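Long-range contacts in 2-Keto-3-deoxy-(6-phospho-)gluconate aldolase (Thermoproteus tenax, PDB 2R91), which belongs to the dihydrodipicolinate synthetase family of aldolases and folds as a TIM barrel, four copies of which make up the assembly: residues L127-A132 against D154-L159; H161-K166 against F186-D191; L201-A206 against I249-E254. All blocks are in the same frame, centred on the assembly; numbering follows the deposited sequence.

Interaction 1: residues L127-A132 against D154-L159. With SO4 (sulfate ion), chain E.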
loop_
_atom_site.group_PDB
_atom_site.type_symbol
_atom_site.label_atom_id
_atom_site.label_comp_id
_atom_site.label_asym_id
_atom_site.label_seq_id
_atom_site.Cartn_x
_atom_site.Cartn_y
_atom_site.Cartn_z
ATOM N N LEU A 127 22.591 -4.418 8.772
ATOM C CA LEU A 127 21.210 -4.620 8.391
ATOM C C LEU A 127 21.099 -4.408 6.878
ATOM O O LEU A 127 21.599 -3.419 6.345
ATOM C CB LEU A 127 20.299 -3.666 9.171
ATOM C CG LEU A 127 18.894 -3.458 8.574
ATOM C CD1 LEU A 127 17.982 -4.686 8.674
ATOM C CD2 LEU A 127 18.244 -2.199 9.200
ATOM N N TYR A 128 20.499 -5.361 6.174
ATOM C CA TYR A 128 20.181 -5.203 4.761
ATOM C C TYR A 128 18.662 -5.091 4.685
ATOM O O TYR A 128 17.929 -6.092 4.789
ATOM C CB TYR A 128 20.726 -6.391 3.935
ATOM C CG TYR A 128 20.301 -6.475 2.466
ATOM C CD1 TYR A 128 19.949 -5.325 1.720
ATOM C CD2 TYR A 128 20.300 -7.698 1.814
ATOM C CE1 TYR A 128 19.559 -5.438 0.375
ATOM C CE2 TYR A 128 19.921 -7.824 0.490
ATOM C CZ TYR A 128 19.567 -6.700 -0.238
ATOM O OH TYR A 128 19.208 -6.887 -1.550
ATOM N N ASN A 129 18.200 -3.851 4.526
ATOM C CA ASN A 129 16.794 -3.509 4.569
ATOM C C ASN A 129 16.282 -3.355 3.130
ATOM O O ASN A 129 16.935 -2.724 2.300
ATOM C CB ASN A 129 16.635 -2.204 5.389
ATOM C CG ASN A 129 15.181 -1.872 5.728
ATOM O OD1 ASN A 129 14.655 -0.818 5.327
ATOM N ND2 ASN A 129 14.550 -2.725 6.496
ATOM N N TYR A 130 15.149 -3.982 2.814
ATOM C CA TYR A 130 14.614 -3.968 1.466
ATOM C C TYR A 130 13.117 -4.222 1.576
ATOM O O TYR A 130 12.623 -5.315 1.257
ATOM C CB TYR A 130 15.301 -5.037 0.594
ATOM C CG TYR A 130 15.031 -4.939 -0.893
ATOM C CD1 TYR A 130 14.010 -4.119 -1.401
ATOM C CD2 TYR A 130 15.777 -5.688 -1.793
ATOM C CE1 TYR A 130 13.751 -4.060 -2.775
ATOM C CE2 TYR A 130 15.548 -5.609 -3.156
ATOM C CZ TYR A 130 14.527 -4.812 -3.633
ATOM O OH TYR A 130 14.311 -4.733 -4.973
ATOM N N PRO A 131 12.381 -3.221 2.079
ATOM C CA PRO A 131 10.959 -3.478 2.404
ATOM C C PRO A 131 10.080 -3.988 1.278
ATOM O O PRO A 131 9.217 -4.831 1.543
ATOM C CB PRO A 131 10.442 -2.137 2.955
ATOM C CG PRO A 131 11.674 -1.356 3.311
ATOM C CD PRO A 131 12.835 -1.876 2.481
ATOM N N ALA A 132 10.296 -3.534 0.042
ATOM C CA ALA A 132 9.499 -4.040 -1.089
ATOM C C ALA A 132 9.633 -5.565 -1.314
ATOM O O ALA A 132 8.700 -6.200 -1.800
ATOM C CB ALA A 132 9.858 -3.312 -2.386
ATOM N N ASP A 154 20.254 0.042 2.594
ATOM C CA ASP A 154 18.820 0.323 2.524
ATOM C C ASP A 154 18.441 0.399 1.048
ATOM O O ASP A 154 18.747 1.386 0.346
ATOM C CB ASP A 154 18.517 1.627 3.286
ATOM C CG ASP A 154 17.007 1.862 3.532
ATOM O OD1 ASP A 154 16.233 0.890 3.590
ATOM O OD2 ASP A 154 16.594 3.052 3.652
ATOM N N THR A 155 17.849 -0.682 0.545
ATOM C CA THR A 155 17.418 -0.721 -0.855
ATOM C C THR A 155 16.009 -0.161 -0.824
ATOM O O THR A 155 15.057 -0.854 -0.511
ATOM C CB THR A 155 17.496 -2.142 -1.504
ATOM O OG1 THR A 155 18.875 -2.533 -1.578
ATOM C CG2 THR A 155 16.975 -2.095 -2.947
ATOM N N ASN A 156 15.907 1.134 -1.118
ATOM C CA ASN A 156 14.745 1.920 -0.722
ATOM C C ASN A 156 14.683 3.200 -1.563
ATOM O O ASN A 156 15.707 3.882 -1.698
ATOM C CB ASN A 156 14.922 2.299 0.752
ATOM C CG ASN A 156 13.617 2.695 1.423
ATOM O OD1 ASN A 156 12.797 3.437 0.861
ATOM N ND2 ASN A 156 13.399 2.164 2.620
ATOM N N GLU A 157 13.508 3.531 -2.106
ATOM C CA GLU A 157 13.343 4.769 -2.882
ATOM C C GLU A 157 13.314 6.015 -1.996
ATOM O O GLU A 157 13.496 7.130 -2.489
ATOM C CB GLU A 157 12.066 4.741 -3.739
ATOM C CG GLU A 157 12.040 3.685 -4.848
ATOM C CD GLU A 157 13.078 3.881 -5.966
ATOM O OE1 GLU A 157 13.450 5.046 -6.333
ATOM O OE2 GLU A 157 13.501 2.834 -6.508
ATOM N N SER A 158 13.078 5.835 -0.697
ATOM C CA SER A 158 13.042 6.986 0.206
ATOM C C SER A 158 14.449 7.353 0.758
ATOM O O SER A 158 14.959 6.706 1.669
ATOM C CB SER A 158 12.039 6.734 1.325
ATOM O OG SER A 158 12.180 7.696 2.351
ATOM N N LEU A 159 15.085 8.380 0.186
ATOM C CA LEU A 159 16.414 8.775 0.643
ATOM C C LEU A 159 16.402 9.206 2.109
ATOM O O LEU A 159 17.360 8.972 2.853
ATOM C CB LEU A 159 16.977 9.893 -0.242
ATOM C CG LEU A 159 18.453 10.224 -0.022
ATOM C CD1 LEU A 159 19.342 8.978 -0.323
ATOM C CD2 LEU A 159 18.878 11.438 -0.954
HETATM S S SO4 E . 20.211 -5.341 -4.253
HETATM O O1 SO4 E . 19.471 -4.940 -3.026
HETATM O O2 SO4 E . 21.020 -4.148 -4.599
HETATM O O3 SO4 E . 20.953 -6.589 -4.208
HETATM O O4 SO4 E . 19.287 -5.608 -5.384
HETATM O O HOH W 1 12.175 -1.311 -0.890
#

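Interaction 2: residues H161-K166 against F186-D191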
loop_
_atom_site.group_PDB
_atom_site.type_symbol
_atom_site.label_atom_id
_atom_site.label_comp_id
_atom_site.label_asym_id
_atom_site.label_seq_id
_atom_site.Cartn_x
_atom_site.Cartn_y
_atom_site.Cartn_z
ATOM N N HIS A 161 14.555 7.953 4.494
ATOM C CA HIS A 161 14.553 6.717 5.309
ATOM C C HIS A 161 16.015 6.275 5.508
ATOM O O HIS A 161 16.454 5.945 6.626
ATOM C CB HIS A 161 13.697 5.662 4.562
ATOM C CG HIS A 161 13.477 4.398 5.339
ATOM N ND1 HIS A 161 14.416 3.389 5.392
ATOM C CD2 HIS A 161 12.434 3.987 6.105
ATOM C CE1 HIS A 161 13.960 2.402 6.153
ATOM N NE2 HIS A 161 12.758 2.733 6.595
ATOM N N THR A 162 16.796 6.307 4.430
ATOM C CA THR A 162 18.211 5.910 4.500
ATOM C C THR A 162 19.037 6.860 5.362
ATOM O O THR A 162 19.825 6.423 6.231
ATOM C CB THR A 162 18.832 5.783 3.101
ATOM O OG1 THR A 162 18.009 4.949 2.297
ATOM C CG2 THR A 162 20.252 5.167 3.157
ATOM N N LEU A 163 18.862 8.168 5.130
ATOM C CA LEU A 163 19.564 9.175 5.914
ATOM C C LEU A 163 19.275 9.010 7.400
ATOM O O LEU A 163 20.134 9.230 8.231
ATOM C CB LEU A 163 19.163 10.605 5.444
ATOM C CG LEU A 163 19.939 11.117 4.220
ATOM C CD1 LEU A 163 19.195 12.277 3.520
ATOM C CD2 LEU A 163 21.360 11.550 4.626
ATOM N N ALA A 164 18.054 8.638 7.743
ATOM C CA ALA A 164 17.704 8.467 9.142
ATOM C C ALA A 164 18.619 7.462 9.873
ATOM O O ALA A 164 18.846 7.607 11.073
ATOM C CB ALA A 164 16.230 8.075 9.288
ATOM N N TYR A 165 19.178 6.470 9.167
ATOM C CA TYR A 165 20.127 5.549 9.841
ATOM C C TYR A 165 21.392 6.259 10.278
ATOM O O TYR A 165 21.961 5.957 11.320
ATOM C CB TYR A 165 20.507 4.352 8.961
ATOM C CG TYR A 165 19.362 3.441 8.600
ATOM C CD1 TYR A 165 18.879 2.493 9.517
ATOM C CD2 TYR A 165 18.794 3.484 7.336
ATOM C CE1 TYR A 165 17.857 1.640 9.194
ATOM C CE2 TYR A 165 17.760 2.626 6.995
ATOM C CZ TYR A 165 17.297 1.703 7.940
ATOM O OH TYR A 165 16.271 0.865 7.607
ATOM N N LYS A 166 21.847 7.205 9.464
ATOM C CA LYS A 166 23.000 8.017 9.817
ATOM C C LYS A 166 22.692 8.879 11.050
ATOM O O LYS A 166 23.548 9.145 11.866
ATOM C CB LYS A 166 23.341 8.907 8.624
ATOM C CG LYS A 166 24.769 9.257 8.492
ATOM C CD LYS A 166 25.380 8.413 7.386
ATOM C CE LYS A 166 26.812 8.027 7.771
ATOM N NZ LYS A 166 27.641 9.184 7.536
ATOM N N PHE A 186 25.649 10.062 -3.133
ATOM C CA PHE A 186 26.948 10.761 -3.050
ATOM C C PHE A 186 26.785 12.238 -2.662
ATOM O O PHE A 186 27.541 12.784 -1.830
ATOM C CB PHE A 186 27.703 10.607 -4.354
ATOM C CG PHE A 186 28.148 9.176 -4.638
ATOM C CD1 PHE A 186 28.766 8.406 -3.647
ATOM C CD2 PHE A 186 27.969 8.628 -5.898
ATOM C CE1 PHE A 186 29.183 7.071 -3.930
ATOM C CE2 PHE A 186 28.375 7.317 -6.188
ATOM C CZ PHE A 186 28.989 6.551 -5.196
ATOM N N ALA A 187 25.780 12.876 -3.254
ATOM C CA ALA A 187 25.474 14.296 -2.952
ATOM C C ALA A 187 25.194 14.556 -1.472
ATOM O O ALA A 187 25.588 15.602 -0.904
ATOM C CB ALA A 187 24.301 14.740 -3.799
ATOM N N VAL A 188 24.514 13.623 -0.815
ATOM C CA VAL A 188 24.213 13.828 0.595
ATOM C C VAL A 188 25.272 13.184 1.487
ATOM O O VAL A 188 25.152 13.209 2.717
ATOM C CB VAL A 188 22.778 13.367 1.017
ATOM C CG1 VAL A 188 21.689 14.124 0.236
ATOM C CG2 VAL A 188 22.610 11.816 0.896
ATOM N N ARG A 189 26.315 12.648 0.871
ATOM C CA ARG A 189 27.410 11.986 1.604
ATOM C C ARG A 189 26.969 10.837 2.518
ATOM O O ARG A 189 27.313 10.781 3.717
ATOM C CB ARG A 189 28.308 13.006 2.365
ATOM C CG ARG A 189 28.835 14.085 1.433
ATOM C CD ARG A 189 30.075 14.792 1.963
ATOM N NE ARG A 189 30.616 15.684 0.932
ATOM C CZ ARG A 189 31.449 16.705 1.166
ATOM N NH1 ARG A 189 31.856 16.976 2.413
ATOM N NH2 ARG A 189 31.878 17.455 0.150
ATOM N N LEU A 190 26.190 9.922 1.947
ATOM C CA LEU A 190 26.049 8.600 2.552
ATOM C C LEU A 190 27.447 7.980 2.489
ATOM O O LEU A 190 28.328 8.499 1.803
ATOM C CB LEU A 190 25.038 7.757 1.766
ATOM C CG LEU A 190 23.572 8.217 1.888
ATOM C CD1 LEU A 190 22.722 7.163 1.222
ATOM C CD2 LEU A 190 23.187 8.376 3.368
ATOM N N ASP A 191 27.661 6.854 3.172
ATOM C CA ASP A 191 28.970 6.222 3.092
ATOM C C ASP A 191 29.219 5.580 1.739
ATOM O O ASP A 191 30.341 5.250 1.402
ATOM C CB ASP A 191 29.103 5.225 4.213
ATOM C CG ASP A 191 29.073 5.907 5.532
ATOM O OD1 ASP A 191 30.106 6.492 5.894
ATOM O OD2 ASP A 191 28.009 5.942 6.165
HETATM O O HOH W 2 29.659 10.607 5.808
#

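Interaction 3: residues L201-A206 against I249-E254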
loop_
_atom_site.group_PDB
_atom_site.type_symbol
_atom_site.label_atom_id
_atom_site.label_comp_id
_atom_site.label_asym_id
_atom_site.label_seq_id
_atom_site.Cartn_x
_atom_site.Cartn_y
_atom_site.Cartn_z
ATOM N N LEU A 201 27.714 -1.369 -15.285
ATOM C CA LEU A 201 28.294 -0.053 -15.584
ATOM C C LEU A 201 29.006 0.574 -14.401
ATOM O O LEU A 201 28.718 1.717 -14.013
ATOM C CB LEU A 201 27.215 0.929 -16.151
ATOM C CG LEU A 201 26.892 0.667 -17.613
ATOM C CD1 LEU A 201 25.557 1.340 -18.037
ATOM C CD2 LEU A 201 28.074 1.126 -18.495
ATOM N N PRO A 202 29.988 -0.159 -13.822
ATOM C CA PRO A 202 30.729 0.399 -12.693
ATOM C C PRO A 202 31.402 1.717 -13.082
ATOM O O PRO A 202 31.526 2.600 -12.248
ATOM C CB PRO A 202 31.812 -0.693 -12.410
ATOM C CG PRO A 202 31.921 -1.493 -13.694
ATOM C CD PRO A 202 30.460 -1.511 -14.188
ATOM N N GLU A 203 31.856 1.829 -14.331
ATOM C CA GLU A 203 32.557 3.048 -14.754
ATOM C C GLU A 203 31.609 4.247 -14.774
ATOM O O GLU A 203 32.036 5.360 -14.581
ATOM C CB GLU A 203 33.257 2.875 -16.104
ATOM C CG GLU A 203 32.367 2.495 -17.307
ATOM C CD GLU A 203 32.147 0.967 -17.466
ATOM O OE1 GLU A 203 31.626 0.333 -16.561
ATOM O OE2 GLU A 203 32.508 0.395 -18.514
ATOM N N LEU A 204 30.320 4.003 -15.009
ATOM C CA LEU A 204 29.307 5.069 -14.903
ATOM C C LEU A 204 29.120 5.524 -13.460
ATOM O O LEU A 204 29.026 6.732 -13.170
ATOM C CB LEU A 204 27.976 4.623 -15.531
ATOM C CG LEU A 204 26.843 5.668 -15.758
ATOM C CD1 LEU A 204 25.751 5.130 -16.655
ATOM C CD2 LEU A 204 26.190 6.060 -14.464
ATOM N N LEU A 205 29.063 4.575 -12.520
ATOM C CA LEU A 205 28.888 4.937 -11.116
ATOM C C LEU A 205 30.101 5.725 -10.634
ATOM O O LEU A 205 29.970 6.660 -9.861
ATOM C CB LEU A 205 28.689 3.682 -10.229
ATOM C CG LEU A 205 27.525 2.740 -10.572
ATOM C CD1 LEU A 205 27.285 1.792 -9.368
ATOM C CD2 LEU A 205 26.237 3.517 -10.911
ATOM N N ALA A 206 31.288 5.304 -11.064
ATOM C CA ALA A 206 32.534 6.004 -10.700
ATOM C C ALA A 206 32.516 7.405 -11.316
ATOM O O ALA A 206 32.934 8.356 -10.681
ATOM C CB ALA A 206 33.767 5.204 -11.186
ATOM N N ILE A 249 26.270 -6.966 -22.538
ATOM C CA ILE A 249 26.196 -5.783 -23.417
ATOM C C ILE A 249 27.284 -4.742 -23.157
ATOM O O ILE A 249 28.002 -4.337 -24.074
ATOM C CB ILE A 249 24.819 -5.096 -23.314
ATOM C CG1 ILE A 249 23.742 -5.993 -23.937
ATOM C CG2 ILE A 249 24.851 -3.697 -24.018
ATOM C CD1 ILE A 249 22.281 -5.549 -23.603
ATOM N N PHE A 250 27.420 -4.310 -21.912
ATOM C CA PHE A 250 28.298 -3.203 -21.615
ATOM C C PHE A 250 29.745 -3.599 -21.292
ATOM O O PHE A 250 30.664 -2.769 -21.435
ATOM C CB PHE A 250 27.733 -2.384 -20.465
ATOM C CG PHE A 250 26.498 -1.583 -20.830
ATOM C CD1 PHE A 250 26.599 -0.436 -21.619
ATOM C CD2 PHE A 250 25.259 -1.957 -20.367
ATOM C CE1 PHE A 250 25.454 0.316 -21.947
ATOM C CE2 PHE A 250 24.115 -1.210 -20.693
ATOM C CZ PHE A 250 24.216 -0.095 -21.486
ATOM N N GLN A 251 29.937 -4.828 -20.805
ATOM C CA GLN A 251 31.283 -5.277 -20.378
ATOM C C GLN A 251 31.910 -6.282 -21.352
ATOM O O GLN A 251 33.108 -6.504 -21.318
ATOM C CB GLN A 251 31.254 -5.867 -18.948
ATOM C CG GLN A 251 30.806 -4.886 -17.876
ATOM C CD GLN A 251 31.661 -3.632 -17.873
ATOM O OE1 GLN A 251 32.904 -3.715 -17.912
ATOM N NE2 GLN A 251 31.007 -2.448 -17.844
ATOM N N GLY A 252 31.103 -6.903 -22.196
ATOM C CA GLY A 252 31.638 -7.675 -23.312
ATOM C C GLY A 252 32.189 -9.060 -22.991
ATOM O O GLY A 252 33.052 -9.574 -23.719
ATOM N N TYR A 253 31.704 -9.676 -21.920
ATOM C CA TYR A 253 32.062 -11.070 -21.626
ATOM C C TYR A 253 30.823 -11.819 -21.157
ATOM O O TYR A 253 29.802 -11.200 -20.801
ATOM C CB TYR A 253 33.200 -11.174 -20.583
ATOM C CG TYR A 253 32.963 -10.392 -19.310
ATOM C CD1 TYR A 253 31.991 -10.780 -18.388
ATOM C CD2 TYR A 253 33.713 -9.258 -19.035
ATOM C CE1 TYR A 253 31.758 -10.018 -17.204
ATOM C CE2 TYR A 253 33.520 -8.521 -17.876
ATOM C CZ TYR A 253 32.527 -8.912 -16.973
ATOM O OH TYR A 253 32.371 -8.147 -15.857
ATOM N N GLU A 254 30.923 -13.143 -21.130
ATOM C CA GLU A 254 29.805 -13.984 -20.719
ATOM C C GLU A 254 29.562 -13.824 -19.231
ATOM O O GLU A 254 30.487 -13.880 -18.429
ATOM C CB GLU A 254 30.067 -15.456 -21.046
ATOM C CG GLU A 254 29.877 -15.829 -22.518
ATOM C CD GLU A 254 29.963 -17.352 -22.750
ATOM O OE1 GLU A 254 30.282 -18.093 -21.778
ATOM O OE2 GLU A 254 29.710 -17.816 -23.900
#

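Interaction 1: residues L127-A132 against D154-L159
N129 and D154 form a parallel bridge, with CA atoms 4.8 Å apart. It lies at the C-terminal end of two adjacent barrel strands. One residue on, T155 N donates to N129 O at 2.8 Å.

T155 carries the tight part of the contact. Its methyl CG2 makes a CH-pi contact over one face of the Y130 ring, 3.6 Å from the centroid and 6° off the normal. It depends on chi1 of -66°, which sets CG2 anti to the backbone N. OG1 lies by the bound sulfate, though its placing is less sure. Y128 OH donates to O1 of that sulfate, but the 2.5 Å distance is doubtfully short. T42 and K153 also bond the sulfate. The sulfate probably came from the crystallisation liquor, yet it sits at the mouth of the barrel, where enzymes of this family have their active site.

The other side is looser. The P131 ring reaches N156 through its CG and CD edge, CG being 4.0 Å from N156 ND2, and the two side chains cross at about a right angle. Beside it a water bridges the segments. It accepts from A132 N and donates to T155 O at 2.9 Å. N156 is held mainly by its own segment. Its ND2 donates to D154 OD1 at 3.3 Å, and its OD1 accepts from S158 N at 2.9 Å in an Asx turn. The other D154 oxygen, OD2, is bonded to T162 and H161.

Strand 125-129 thus runs alongside strand 149-154 and is bonded to K153 there. Y128 also meets F37 edge to face. S158 caps helix 159-168, while Y130 packs on P103 of a neighbouring subunit, a different one from that met by E157, S158 and L159.

Interaction 2: residues H161-K166 against F186-D191
R189 O accepts from two donors, a water and, weakly, R221 NH1 of a neighbouring subunit. The water donates to R189 O at 3.1 Å and also accepts from K166 NZ at 3.0 Å, the second bond being weak. The water thereby links the two segments. R189 closes helix 182-187 in a Schellman motif, with positive phi of 56° and its N bonded back to F186 O. The chain then turns into strand 192-193, the last of the TIM barrel. The contact therefore joins one outer helix of the barrel, 159-168, to the connection between the next helix and its strand.

K166 spans the polar edge. Its side chain leaves with CG anti to the backbone N (chi1 -150°) and bends along its length to approach D191. NZ is 3.5 Å from D191 OD2 in a salt bridge, but the placing of OD2 is doubtful. D191 OD2 accepts from V174 N of strand 173-176, and its pairing with K166 is less sure.

The subunit boundary runs close by. R189 NH1 forms a salt bridge with E218 of the same neighbouring subunit, and V188 packs on F183 there.

The apolar part is made by three branched side chains and a methyl. T162 CG2 touches L190 CD1 at 3.7 Å, and the two side chains cross at about a right angle. The second branch of L190 serves L163, which crosses it in the same manner. L163 CD2 touches two partners, with L190 CD2 at 3.9 Å and V188 CG2 also at 3.9 Å.

Interaction 3: residues L201-A206 against I249-E254
Q251 NE2 donates to both carboxylate oxygens of E203. The contact joins the start of helix 202-213, which follows the last TIM-barrel strand, to the end of helix 239-251 in the helical C-terminal part.

NE2 is 3.1 Å from E203 OE1 and 3.3 Å from E203 OE2. Each oxygen uses its syn lone pair. The bond to OE2 is the straighter one, at 163° against 137°. Amide and carboxylate planes are turned 65° apart, so the nitrogen enters the fork of the carboxylate without the two groups lying flat together. NE2 also donates to Y200 O, its strongest partner, so three acceptors share its two N-H groups. The amide oxygen, OE1, is satisfied by N27 ND2 and by K31 NZ, which also makes a long, weak ion pair with E203 OE2 and would probably help to balance the charge of the glutamate. P202 CD lies 3.8 Å from Q251 NE2.

The apolar half is L201 against F250, both also resting on I230 of helix 217-237. L201 CD2 touches F250 CD1 at 3.8 Å. The F250 ring is clasped on both faces: L201 CD1 stands over its centre, 3.8 Å from the centroid, and I249 CG2 covers the opposite face.

In the fold
Interactions 1 and 2 follow one another along the barrel and touch each other: helix 159-168 begins where interaction 1 ends and supplies one side of interaction 2. Interaction 1 is nearest the chain centre and is the one built on strands; its chemistry is backbone pairing, tyrosines and an anion. Interaction 2 lies further out, in the helical layer, with leucine and valine packing inside and charge at the rim. Both reach the same neighbouring subunit, and interaction 1 also touches another. Interaction 3 lies across the chain centre from interaction 1. It meets no other chain and rests on one amide-carboxylate pair and one ring. F186 barely links it to interaction 2, by packing near L205 O.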